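Local coordinates for uncharacterized protein Ta0194 (PDB 3BDI), which is uncharacterised but, as a member of the alpha/beta hydrolase superfamily (ABHD14 family), probably acts as a hydrolase on a substrate not yet known, at residues A[115-118]-A[123-126]; A[36-41]-A[187-192]; A[132-137]-A[159-164]; A[14-19]-A[91-96]. One frame throughout, in Å; residues are numbered along the deposited sequence. Where two conformers were deposited one is given.

Contact 1 (A[115-118]-A[123-126])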
loop_
_atom_site.group_PDB
_atom_site.type_symbol
_atom_site.label_atom_id
_atom_site.label_comp_id
_atom_site.label_asym_id
_atom_site.label_seq_id
_atom_site.Cartn_x
_atom_site.Cartn_y
_atom_site.Cartn_z
ATOM N N ILE A 115 -3.899 -0.539 -6.506
ATOM C CA ILE A 115 -4.830 -1.168 -7.474
ATOM C C ILE A 115 -4.338 -0.889 -8.903
ATOM O O ILE A 115 -4.166 -1.832 -9.718
ATOM C CB ILE A 115 -6.293 -0.748 -7.192
ATOM C CG1 ILE A 115 -6.741 -1.489 -5.904
ATOM C CG2 ILE A 115 -7.240 -1.072 -8.381
ATOM C CD1 ILE A 115 -8.021 -1.050 -5.318
HETATM N N MSE A 116 -4.078 0.373 -9.209
HETATM C CA MSE A 116 -3.622 0.713 -10.532
HETATM C C MSE A 116 -2.332 0.012 -10.902
HETATM O O MSE A 116 -2.154 -0.444 -12.053
HETATM C CB MSE A 116 -3.437 2.222 -10.706
HETATM C CG MSE A 116 -3.000 2.618 -12.143
HETATM SE SE MSE A 116 -4.336 2.200 -13.515
HETATM C CE MSE A 116 -5.308 3.742 -13.279
ATOM N N THR A 117 -1.400 -0.083 -9.974
ATOM C CA THR A 117 -0.163 -0.815 -10.235
ATOM C C THR A 117 -0.406 -2.291 -10.597
ATOM O O THR A 117 0.258 -2.837 -11.485
ATOM C CB THR A 117 0.763 -0.743 -9.023
ATOM O OG1 THR A 117 0.981 0.635 -8.707
ATOM C CG2 THR A 117 2.087 -1.444 -9.255
ATOM N N THR A 118 -1.385 -2.910 -9.944
ATOM C CA THR A 118 -1.740 -4.310 -10.256
ATOM C C THR A 118 -2.408 -4.429 -11.621
ATOM O O THR A 118 -2.146 -5.392 -12.333
ATOM C CB THR A 118 -2.620 -4.893 -9.141
ATOM O OG1 THR A 118 -1.980 -4.678 -7.872
ATOM C CG2 THR A 118 -2.796 -6.382 -9.315
ATOM N N ASP A 123 2.604 -8.566 -13.050
ATOM C CA ASP A 123 3.675 -9.517 -12.822
ATOM C C ASP A 123 4.615 -9.146 -11.692
ATOM O O ASP A 123 5.382 -9.985 -11.210
ATOM C CB ASP A 123 4.434 -9.789 -14.125
ATOM C CG ASP A 123 3.514 -10.360 -15.213
ATOM O OD1 ASP A 123 2.630 -11.201 -14.886
ATOM O OD2 ASP A 123 3.654 -9.946 -16.382
ATOM N N ILE A 124 4.514 -7.901 -11.209
ATOM C CA ILE A 124 5.336 -7.485 -10.077
ATOM C C ILE A 124 4.631 -7.600 -8.711
ATOM O O ILE A 124 5.279 -7.368 -7.661
ATOM C CB ILE A 124 5.942 -6.056 -10.265
ATOM C CG1 ILE A 124 4.929 -4.946 -10.050
ATOM C CG2 ILE A 124 6.557 -5.919 -11.678
ATOM C CD1 ILE A 124 5.541 -3.534 -10.159
ATOM N N VAL A 125 3.345 -7.977 -8.719
ATOM C CA VAL A 125 2.487 -7.872 -7.510
ATOM C C VAL A 125 2.195 -9.267 -6.961
ATOM O O VAL A 125 1.579 -10.076 -7.655
ATOM C CB VAL A 125 1.186 -7.104 -7.797
ATOM C CG1 VAL A 125 0.329 -6.999 -6.519
ATOM C CG2 VAL A 125 1.491 -5.698 -8.341
ATOM N N ASP A 126 2.674 -9.552 -5.755
ATOM C CA ASP A 126 2.444 -10.850 -5.078
ATOM C C ASP A 126 1.100 -10.909 -4.324
ATOM O O ASP A 126 0.626 -12.004 -3.986
ATOM C CB ASP A 126 3.539 -11.155 -4.079
ATOM C CG ASP A 126 4.875 -11.518 -4.719
ATOM O OD1 ASP A 126 4.874 -12.034 -5.842
ATOM O OD2 ASP A 126 5.927 -11.299 -4.064
#

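Contact 2 (A[36-41]-A[187-192]). Unlike the reference sequence in segment 187-192: Glu191 (reference Lys).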
loop_
_atom_site.group_PDB
_atom_site.type_symbol
_atom_site.label_atom_id
_atom_site.label_comp_id
_atom_site.label_asym_id
_atom_site.label_seq_id
_atom_site.Cartn_x
_atom_site.Cartn_y
_atom_site.Cartn_z
ATOM N N TYR A 36 -3.285 10.596 1.431
ATOM C CA TYR A 36 -3.061 12.009 1.179
ATOM C C TYR A 36 -2.588 12.754 2.455
ATOM O O TYR A 36 -1.750 13.668 2.376
ATOM C CB TYR A 36 -4.342 12.669 0.647
ATOM C CG TYR A 36 -4.210 14.115 0.294
ATOM C CD1 TYR A 36 -3.773 14.490 -0.950
ATOM C CD2 TYR A 36 -4.506 15.086 1.221
ATOM C CE1 TYR A 36 -3.638 15.861 -1.273
ATOM C CE2 TYR A 36 -4.405 16.429 0.913
ATOM C CZ TYR A 36 -3.976 16.786 -0.322
ATOM O OH TYR A 36 -3.891 18.165 -0.574
ATOM N N SER A 37 -3.136 12.377 3.627
ATOM C CA SER A 37 -2.986 13.146 4.835
ATOM C C SER A 37 -1.850 12.672 5.709
ATOM O O SER A 37 -1.597 13.304 6.739
ATOM C CB SER A 37 -4.273 13.123 5.659
ATOM O OG SER A 37 -5.334 13.739 4.925
ATOM N N PHE A 38 -1.172 11.579 5.313
ATOM C CA PHE A 38 -0.160 10.947 6.181
ATOM C C PHE A 38 1.115 10.705 5.380
ATOM O O PHE A 38 1.216 11.082 4.199
ATOM C CB PHE A 38 -0.716 9.653 6.761
ATOM C CG PHE A 38 -2.007 9.883 7.538
ATOM C CD1 PHE A 38 -1.951 10.563 8.753
ATOM C CD2 PHE A 38 -3.250 9.510 7.027
ATOM C CE1 PHE A 38 -3.106 10.865 9.454
ATOM C CE2 PHE A 38 -4.414 9.810 7.748
ATOM C CZ PHE A 38 -4.330 10.491 8.941
ATOM N N THR A 39 2.134 10.186 6.062
ATOM C CA THR A 39 3.390 9.875 5.404
ATOM C C THR A 39 3.892 8.526 5.852
ATOM O O THR A 39 3.242 7.831 6.655
ATOM C CB THR A 39 4.485 10.963 5.675
ATOM O OG1 THR A 39 5.050 10.859 6.997
ATOM C CG2 THR A 39 3.965 12.365 5.445
ATOM N N SER A 40 5.106 8.152 5.412
ATOM C CA SER A 40 5.728 6.914 5.856
ATOM C C SER A 40 6.021 6.898 7.351
ATOM O O SER A 40 6.189 5.798 7.924
ATOM C CB SER A 40 7.009 6.656 5.084
ATOM O OG SER A 40 7.960 7.649 5.374
HETATM N N MSE A 41 6.058 8.067 8.006
HETATM C CA MSE A 41 6.226 8.117 9.469
HETATM C C MSE A 41 5.023 7.540 10.205
HETATM O O MSE A 41 5.170 6.999 11.310
HETATM C CB MSE A 41 6.501 9.537 9.952
HETATM C CG MSE A 41 7.715 10.181 9.343
HETATM SE SE MSE A 41 9.378 9.286 9.815
HETATM C CE MSE A 41 9.294 9.600 11.700
ATOM N N PRO A 187 -8.681 6.051 8.444
ATOM C CA PRO A 187 -7.269 5.572 8.721
ATOM C C PRO A 187 -7.139 4.475 9.821
ATOM O O PRO A 187 -6.801 4.692 11.003
ATOM C CB PRO A 187 -6.556 6.832 9.184
ATOM C CG PRO A 187 -7.542 7.616 9.726
ATOM C CD PRO A 187 -8.870 7.346 9.089
ATOM N N VAL A 188 -7.454 3.285 9.382
ATOM C CA VAL A 188 -7.653 2.212 10.294
ATOM C C VAL A 188 -6.395 1.863 11.075
ATOM O O VAL A 188 -6.445 1.476 12.254
ATOM C CB VAL A 188 -8.197 0.934 9.543
ATOM C CG1 VAL A 188 -8.507 -0.174 10.530
ATOM C CG2 VAL A 188 -9.462 1.275 8.696
ATOM N N TYR A 189 -5.265 1.958 10.374
ATOM C CA TYR A 189 -3.932 1.671 10.906
ATOM C C TYR A 189 -3.471 2.716 11.944
ATOM O O TYR A 189 -2.455 2.534 12.589
ATOM C CB TYR A 189 -2.900 1.544 9.735
ATOM C CG TYR A 189 -3.043 2.708 8.809
ATOM C CD1 TYR A 189 -2.356 3.891 9.017
ATOM C CD2 TYR A 189 -3.967 2.678 7.781
ATOM C CE1 TYR A 189 -2.576 4.998 8.219
ATOM C CE2 TYR A 189 -4.202 3.773 6.998
ATOM C CZ TYR A 189 -3.516 4.942 7.197
ATOM O OH TYR A 189 -3.720 6.111 6.491
ATOM N N ILE A 190 -4.227 3.802 12.096
ATOM C CA ILE A 190 -3.992 4.792 13.156
ATOM C C ILE A 190 -5.013 4.632 14.275
ATOM O O ILE A 190 -4.676 4.682 15.460
ATOM C CB ILE A 190 -4.038 6.222 12.609
ATOM C CG1 ILE A 190 -2.784 6.466 11.736
ATOM C CG2 ILE A 190 -4.046 7.254 13.740
ATOM C CD1 ILE A 190 -2.796 7.802 10.937
ATOM N N GLU A 191 -6.289 4.441 13.932
ATOM C CA GLU A 191 -7.312 4.462 14.950
ATOM C C GLU A 191 -7.517 3.119 15.642
ATOM O O GLU A 191 -7.899 3.088 16.796
ATOM C CB GLU A 191 -8.649 4.895 14.340
ATOM C CG GLU A 191 -8.616 6.298 13.801
ATOM C CD GLU A 191 -9.922 6.778 13.191
ATOM O OE1 GLU A 191 -10.996 6.287 13.619
ATOM O OE2 GLU A 191 -9.868 7.705 12.344
ATOM N N LYS A 192 -7.302 2.003 14.949
ATOM C CA LYS A 192 -7.413 0.642 15.511
ATOM C C LYS A 192 -6.161 -0.152 15.112
ATOM O O LYS A 192 -6.229 -1.155 14.400
ATOM C CB LYS A 192 -8.706 -0.053 15.058
ATOM C CG LYS A 192 -9.951 0.509 15.721
ATOM C CD LYS A 192 -10.042 0.052 17.177
ATOM C CE LYS A 192 -11.194 0.672 17.902
ATOM N NZ LYS A 192 -11.023 0.492 19.421
#

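Contact 3 (A[132-137]-A[159-164])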
loop_
_atom_site.group_PDB
_atom_site.type_symbol
_atom_site.label_atom_id
_atom_site.label_comp_id
_atom_site.label_asym_id
_atom_site.label_seq_id
_atom_site.Cartn_x
_atom_site.Cartn_y
_atom_site.Cartn_z
ATOM N N ALA A 132 -9.532 1.057 2.349
ATOM C CA ALA A 132 -10.489 2.026 1.816
ATOM C C ALA A 132 -9.925 2.786 0.621
ATOM O O ALA A 132 -9.828 4.018 0.615
ATOM C CB ALA A 132 -11.042 2.946 2.890
ATOM N N PRO A 133 -9.576 2.050 -0.445
ATOM C CA PRO A 133 -8.962 2.688 -1.611
ATOM C C PRO A 133 -9.789 3.758 -2.263
ATOM O O PRO A 133 -10.971 3.536 -2.542
ATOM C CB PRO A 133 -8.767 1.526 -2.582
ATOM C CG PRO A 133 -9.728 0.423 -2.108
ATOM C CD PRO A 133 -9.719 0.590 -0.616
ATOM N N ALA A 134 -9.185 4.923 -2.455
ATOM C CA ALA A 134 -9.767 6.066 -3.132
ATOM C C ALA A 134 -9.324 6.066 -4.581
ATOM O O ALA A 134 -8.376 5.404 -4.967
ATOM C CB ALA A 134 -9.308 7.338 -2.449
ATOM N N TRP A 135 -10.099 6.774 -5.399
ATOM C CA TRP A 135 -9.766 7.090 -6.810
ATOM C C TRP A 135 -9.852 5.919 -7.800
ATOM O O TRP A 135 -9.294 6.004 -8.922
ATOM C CB TRP A 135 -8.393 7.777 -6.938
ATOM C CG TRP A 135 -8.172 9.002 -6.075
ATOM C CD1 TRP A 135 -9.096 9.685 -5.330
ATOM C CD2 TRP A 135 -6.925 9.715 -5.905
ATOM N NE1 TRP A 135 -8.504 10.747 -4.682
ATOM C CE2 TRP A 135 -7.177 10.796 -5.030
ATOM C CE3 TRP A 135 -5.628 9.534 -6.406
ATOM C CZ2 TRP A 135 -6.180 11.715 -4.645
ATOM C CZ3 TRP A 135 -4.623 10.455 -6.026
ATOM C CH2 TRP A 135 -4.923 11.532 -5.148
ATOM N N VAL A 136 -10.533 4.849 -7.439
ATOM C CA VAL A 136 -10.581 3.678 -8.324
ATOM C C VAL A 136 -11.987 3.359 -8.862
ATOM O O VAL A 136 -12.186 2.324 -9.472
ATOM C CB VAL A 136 -9.940 2.401 -7.678
ATOM C CG1 VAL A 136 -8.465 2.632 -7.428
ATOM C CG2 VAL A 136 -10.671 1.978 -6.409
ATOM N N GLU A 137 -12.960 4.215 -8.579
ATOM C CA GLU A 137 -14.341 3.898 -8.972
ATOM C C GLU A 137 -14.501 3.757 -10.461
ATOM O O GLU A 137 -15.372 3.035 -10.882
ATOM C CB GLU A 137 -15.303 4.940 -8.446
ATOM C CG GLU A 137 -15.450 4.906 -6.949
ATOM C CD GLU A 137 -16.541 5.798 -6.427
ATOM O OE1 GLU A 137 -17.693 5.584 -6.844
ATOM O OE2 GLU A 137 -16.265 6.693 -5.597
ATOM N N HIS A 159 -16.726 7.483 6.476
ATOM C CA HIS A 159 -17.587 8.278 5.595
ATOM C C HIS A 159 -16.790 9.056 4.559
ATOM O O HIS A 159 -17.342 9.946 3.899
ATOM C CB HIS A 159 -18.440 9.240 6.434
ATOM C CG HIS A 159 -19.278 8.563 7.479
ATOM N ND1 HIS A 159 -20.361 7.765 7.167
ATOM C CD2 HIS A 159 -19.182 8.553 8.832
ATOM C CE1 HIS A 159 -20.889 7.288 8.282
ATOM N NE2 HIS A 159 -20.199 7.758 9.307
ATOM N N VAL A 160 -15.489 8.766 4.438
ATOM C CA VAL A 160 -14.631 9.395 3.428
ATOM C C VAL A 160 -14.720 8.643 2.106
ATOM O O VAL A 160 -14.887 9.242 1.009
ATOM C CB VAL A 160 -13.167 9.465 3.923
ATOM C CG1 VAL A 160 -12.190 9.954 2.811
ATOM C CG2 VAL A 160 -13.087 10.351 5.174
ATOM N N VAL A 161 -14.547 7.333 2.187
ATOM C CA VAL A 161 -14.765 6.455 1.061
ATOM C C VAL A 161 -15.878 5.522 1.510
ATOM O O VAL A 161 -15.706 4.698 2.402
ATOM C CB VAL A 161 -13.495 5.666 0.617
ATOM C CG1 VAL A 161 -13.824 4.703 -0.525
ATOM C CG2 VAL A 161 -12.351 6.597 0.220
ATOM N N PRO A 162 -17.064 5.688 0.929
ATOM C CA PRO A 162 -18.235 5.034 1.457
ATOM C C PRO A 162 -18.118 3.521 1.661
ATOM O O PRO A 162 -17.588 2.827 0.818
ATOM C CB PRO A 162 -19.291 5.282 0.369
ATOM C CG PRO A 162 -18.832 6.404 -0.414
ATOM C CD PRO A 162 -17.370 6.546 -0.230
ATOM N N ILE A 163 -18.662 3.036 2.760
ATOM C CA ILE A 163 -18.599 1.622 3.088
ATOM C C ILE A 163 -19.388 0.759 2.075
ATOM O O ILE A 163 -19.085 -0.415 1.898
ATOM C CB ILE A 163 -19.038 1.405 4.548
ATOM C CG1 ILE A 163 -18.600 0.029 5.061
ATOM C CG2 ILE A 163 -20.529 1.624 4.703
ATOM C CD1 ILE A 163 -17.205 0.003 5.612
ATOM N N ALA A 164 -20.385 1.338 1.397
ATOM C CA ALA A 164 -21.054 0.660 0.299
ATOM C C ALA A 164 -20.086 0.184 -0.791
ATOM O O ALA A 164 -20.281 -0.884 -1.355
ATOM C CB ALA A 164 -22.155 1.561 -0.301
#

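Contact 4 (A[14-19]-A[91-96])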
loop_
_atom_site.group_PDB
_atom_site.type_symbol
_atom_site.label_atom_id
_atom_site.label_comp_id
_atom_site.label_asym_id
_atom_site.label_seq_id
_atom_site.Cartn_x
_atom_site.Cartn_y
_atom_site.Cartn_z
ATOM N N THR A 14 14.051 11.657 -9.108
ATOM C CA THR A 14 13.266 12.215 -8.000
ATOM C C THR A 14 13.819 11.705 -6.691
ATOM O O THR A 14 13.941 10.474 -6.500
ATOM C CB THR A 14 11.790 11.842 -8.148
ATOM O OG1 THR A 14 11.286 12.462 -9.330
ATOM C CG2 THR A 14 10.945 12.344 -6.945
ATOM N N ARG A 15 14.115 12.629 -5.781
ATOM C CA ARG A 15 14.647 12.303 -4.471
ATOM C C ARG A 15 13.555 11.878 -3.482
ATOM O O ARG A 15 12.804 12.709 -2.975
ATOM C CB ARG A 15 15.460 13.481 -3.928
ATOM C CG ARG A 15 16.240 13.236 -2.645
ATOM C CD ARG A 15 16.912 14.472 -2.221
ATOM N NE ARG A 15 17.770 14.353 -1.050
ATOM C CZ ARG A 15 17.438 14.740 0.177
ATOM N NH1 ARG A 15 16.258 15.216 0.473
ATOM N NH2 ARG A 15 18.357 14.613 1.141
ATOM N N VAL A 16 13.475 10.581 -3.226
ATOM C CA VAL A 16 12.413 9.956 -2.467
ATOM C C VAL A 16 12.918 9.598 -1.081
ATOM O O VAL A 16 13.941 8.928 -0.957
ATOM C CB VAL A 16 11.938 8.689 -3.208
ATOM C CG1 VAL A 16 10.921 7.912 -2.390
ATOM C CG2 VAL A 16 11.344 9.105 -4.537
ATOM N N PHE A 17 12.204 10.022 -0.049
ATOM C CA PHE A 17 12.445 9.544 1.302
ATOM C C PHE A 17 11.794 8.186 1.477
ATOM O O PHE A 17 10.665 7.966 1.068
ATOM C CB PHE A 17 11.838 10.500 2.329
ATOM C CG PHE A 17 11.975 10.030 3.758
ATOM C CD1 PHE A 17 13.213 10.035 4.357
ATOM C CD2 PHE A 17 10.874 9.603 4.507
ATOM C CE1 PHE A 17 13.372 9.578 5.633
ATOM C CE2 PHE A 17 11.008 9.162 5.798
ATOM C CZ PHE A 17 12.285 9.179 6.383
ATOM N N GLN A 18 12.527 7.258 2.094
ATOM C CA GLN A 18 11.929 5.985 2.474
ATOM C C GLN A 18 12.404 5.473 3.793
ATOM O O GLN A 18 13.491 5.810 4.266
ATOM C CB GLN A 18 12.174 4.899 1.392
ATOM C CG GLN A 18 13.618 4.420 1.294
ATOM C CD GLN A 18 13.796 3.285 0.271
ATOM O OE1 GLN A 18 12.859 2.907 -0.417
ATOM N NE2 GLN A 18 15.022 2.784 0.111
ATOM N N ARG A 19 11.582 4.623 4.365
ATOM C CA ARG A 19 11.881 3.845 5.574
ATOM C C ARG A 19 11.819 2.380 5.227
ATOM O O ARG A 19 10.922 1.954 4.518
ATOM C CB ARG A 19 10.853 4.164 6.645
ATOM C CG ARG A 19 10.579 5.661 6.793
ATOM C CD ARG A 19 9.554 5.934 7.851
ATOM N NE ARG A 19 10.109 5.818 9.201
ATOM C CZ ARG A 19 9.378 5.520 10.278
ATOM N NH1 ARG A 19 8.109 5.160 10.145
ATOM N NH2 ARG A 19 9.962 5.497 11.476
ATOM N N ARG A 91 6.277 0.697 -9.643
ATOM C CA ARG A 91 7.173 -0.187 -10.409
ATOM C C ARG A 91 8.631 0.264 -10.301
ATOM O O ARG A 91 9.522 -0.528 -9.998
ATOM C CB ARG A 91 6.752 -0.208 -11.861
ATOM C CG ARG A 91 7.570 -1.168 -12.698
ATOM C CD ARG A 91 7.183 -1.057 -14.126
ATOM N NE ARG A 91 7.945 -0.041 -14.849
ATOM C CZ ARG A 91 7.560 1.208 -15.089
ATOM N NH1 ARG A 91 6.419 1.696 -14.631
ATOM N NH2 ARG A 91 8.347 1.992 -15.797
ATOM N N ASP A 92 8.855 1.551 -10.556
ATOM C CA ASP A 92 10.220 2.108 -10.568
ATOM C C ASP A 92 10.867 2.114 -9.197
ATOM O O ASP A 92 12.070 1.961 -9.058
ATOM C CB ASP A 92 10.196 3.519 -11.167
ATOM C CG ASP A 92 9.893 3.535 -12.676
ATOM O OD1 ASP A 92 9.796 2.440 -13.279
ATOM O OD2 ASP A 92 9.649 4.623 -13.240
ATOM N N TYR A 93 10.043 2.349 -8.169
ATOM C CA TYR A 93 10.471 2.362 -6.771
ATOM C C TYR A 93 10.906 0.968 -6.317
ATOM O O TYR A 93 11.950 0.828 -5.700
ATOM C CB TYR A 93 9.313 2.875 -5.899
ATOM C CG TYR A 93 9.577 2.771 -4.421
ATOM C CD1 TYR A 93 10.486 3.583 -3.786
ATOM C CD2 TYR A 93 8.933 1.773 -3.673
ATOM C CE1 TYR A 93 10.696 3.455 -2.448
ATOM C CE2 TYR A 93 9.125 1.647 -2.335
ATOM C CZ TYR A 93 10.049 2.469 -1.705
ATOM O OH TYR A 93 10.286 2.349 -0.357
ATOM N N LEU A 94 10.126 -0.054 -6.671
ATOM C CA LEU A 94 10.549 -1.401 -6.370
ATOM C C LEU A 94 11.860 -1.738 -7.094
ATOM O O LEU A 94 12.787 -2.254 -6.478
ATOM C CB LEU A 94 9.439 -2.380 -6.715
ATOM C CG LEU A 94 8.162 -2.341 -5.861
ATOM C CD1 LEU A 94 7.138 -3.323 -6.422
ATOM C CD2 LEU A 94 8.477 -2.662 -4.387
ATOM N N LYS A 95 11.962 -1.367 -8.371
ATOM C CA LYS A 95 13.180 -1.621 -9.161
ATOM C C LYS A 95 14.373 -0.921 -8.548
ATOM O O LYS A 95 15.460 -1.486 -8.453
ATOM C CB LYS A 95 12.988 -1.161 -10.605
ATOM C CG LYS A 95 14.199 -1.383 -11.524
ATOM C CD LYS A 95 13.891 -1.021 -12.974
ATOM N N ALA A 96 14.194 0.320 -8.086
ATOM C CA ALA A 96 15.302 1.046 -7.478
ATOM C C ALA A 96 15.855 0.374 -6.235
ATOM O O ALA A 96 17.019 0.516 -5.909
ATOM C CB ALA A 96 14.885 2.502 -7.160
#

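Contact 1 (A[115-118]-A[123-126])
Val125 overlaps Thr118 with both of its methyl groups. Its CG1 lies 3.5 Å from Thr118 OG1, and its CG2 lies 3.6 Å from the same oxygen. The two side chains cross at about a right angle, and the hydroxyl faces the fork of the valine. This is a van der Waals contact and not a polar one. The hydroxyl has its own partner, because Thr118 OG1 is hydrogen-bonded to Val114 O one turn back in the helix. That bond fits the torsion: OG1 sits beside the backbone N (chi1 -52°) and can reach back along the helix.

Thr117 behaves in the same way. Its OG1 bonds to Met113 O, while its CG2 is the atom that touches the other segment. Thr117 CG2 lies 4.1 Å from Ile124 CD1, and these two side chains also cross at about a right angle. Ile124 holds CG1 between its backbone N and carbonyl carbon (chi1 76°). The chain is extended beyond that, and only its CD1 reaches the threonine. Thr117 CG2 is also 4.4 Å from Val125 CG2.

The backbones come closest at Thr118 and Val125, whose CA atoms are 6.2 Å apart. No hydrogen bond joins the two segments. Ile104 of strand 102-107 touches Thr117, Thr118 and Val125, and Ala87 and Ile90 of helix 83-96 also touch Thr117. The contact therefore packs the last turns of helix 109-120 onto the 3-10 turn at Ile124 and the start of strand 125-131, within the beta-alpha-beta unit 102-107, 109-120, 125-131 of the alpha/beta hydrolase fold.

Contact 2 (A[36-41]-A[187-192])
The backbones stay well apart, with Phe38 and Pro187 nearest at 9.3 Å between their CA atoms, so the side chains, chiefly the Phe38 ring, span the gap between a loop and a short helix. Phe38 carries the contact. Ile190 CD1 sits over one face of its ring, 3.6 Å from the centroid and 19° off the ring normal, a CH-pi contact. The two side chains come from opposite directions. Ile190 places CG1 beside its backbone N (chi1 -71°) and extends from there, which brings the terminal methyl to the ring. On the opposite ring face lies Ser37 CB, offset toward the rim.

Segment 36-41 belongs to the loop after strand 28-33, which in alpha/beta hydrolases commonly helps form the oxyanion hole. Pro187 directly follows His186, the probable histidine of a Ser-His-Asp triad, and takes the N-cap position of helix 188-191. Pro187 CB reaches Phe38 CE2 at 3.9 Å. Tyr189 OH approaches Phe38 CD2 obliquely at 3.5 Å.

Were Phe38 an alanine, Ile190 CD1 would probably lose the ring face it rests on, and a gap would open beside Pro187 and Tyr189.

Pro187 O accepts from both Ile190 N and Glu191 N as helix 188-191 begins. Thr39 OG1 accepts from Met41 N at 3.1 Å, forming an ST turn. Trp43 also meets the Tyr189 ring, with the planes at about 55°.

Contact 3 (A[132-137]-A[159-164])
Val161 sets its two methyls above the planes of the peptides that follow Ala132 and Pro133, beside the carbonyl oxygens. Val161 CG2 lies 3.6 Å from Ala132 O. Val161 CG1 lies 3.7 Å from Pro133 O. With chi1 at 177° the fork of the valine straddles these two successive carbonyls, one branch to each.

Two alanine methyls add apolar contact. Ala134 CB is 4.1 Å from Val161 CG2, and Ala132 CB is 4.3 Å from Val161 CB. The nearest CA atoms, of Ala132 and Val161, are 6.2 Å apart, close enough for such small side chains to touch.

Around this patch, Val161 N bonds to Asp158 OD1, and both Ala132 and Val161 touch His186. Ser108, Asp158 and His186 have the geometry of a catalytic triad, so the contact probably flanks the active site. A backbone hydrogen bond also ties Ala134 to Ser108.

The grip between the two loops is apolar and van der Waals, through Val161 against two carbonyls and two alanine methyls, with no hydrogen bond between the segments.

Contact 4 (A[14-19]-A[91-96])
Tyr93 and Gln18 approach each other obliquely, with the phenol ring and the side-chain amide almost perpendicular, their planes 81° apart. The phenol Tyr93 OH donates a hydrogen bond to Gln18 OE1 at 2.6 Å. The hydroxyl comes in at a C=O...donor angle of 143°, a little out of the carbonyl plane. With CG tucked over the backbone and the rest of the chain extended, Gln18 brings OE1 up to the phenol. Tyr93 swings its ring away from its own backbone N (chi1 173°), which carries OH to the strand.

The other end of the amide is held too. Gln18 NE2 bonds to Glu7 OE2 and to Asn97 OD1. Both ends of this buried group therefore have partners, which limits its rotation. A phenylalanine in place of Tyr93 would lack the phenol donor, and the buried Gln18 OE1 would probably lose its bond to the helix.

Beside the polar pair, Val16 CG1 lies 4.5 Å from Tyr93 CE1, a looser apolar contact. The CB atoms of Val16 and Gln18 point to the helix, that of Phe17 away from it.

Strand 57-62 adds Tyr60 and Pro62 against Tyr93. Strand 5-11 adds Ile9 against Val16 and Gln18. Helix 83-96 thus packs on one face of the mixed sheet, at its end near strands 5-11 and 14-21.

Overall arrangement
Contacts 1 and 3 meet through Ile115 CD1 and Pro133 CB, 3.8 Å apart, joining helix 109-120 to the loop after strand 125-131. Contact 1 also touches contact 4, where Ile124 CD1 lies 3.7 Å from Arg91 CA. Contact 4 reaches contact 2 through a probable hydrogen bond between Arg19 NH1 and Ser40 O at 3.0 Å. Contacts 2 and 3 come within about 5 Å at their nearest atoms, near the probable triad of Ser108, Asp158 and His186. Contacts 3 and 4 lie on opposite sides of the chain's centre, with centres 26 Å apart. A PEG molecule, probably from crystallisation, binds Glu191 O and Lys192 NZ, about 8 Å from the Phe38 side chain.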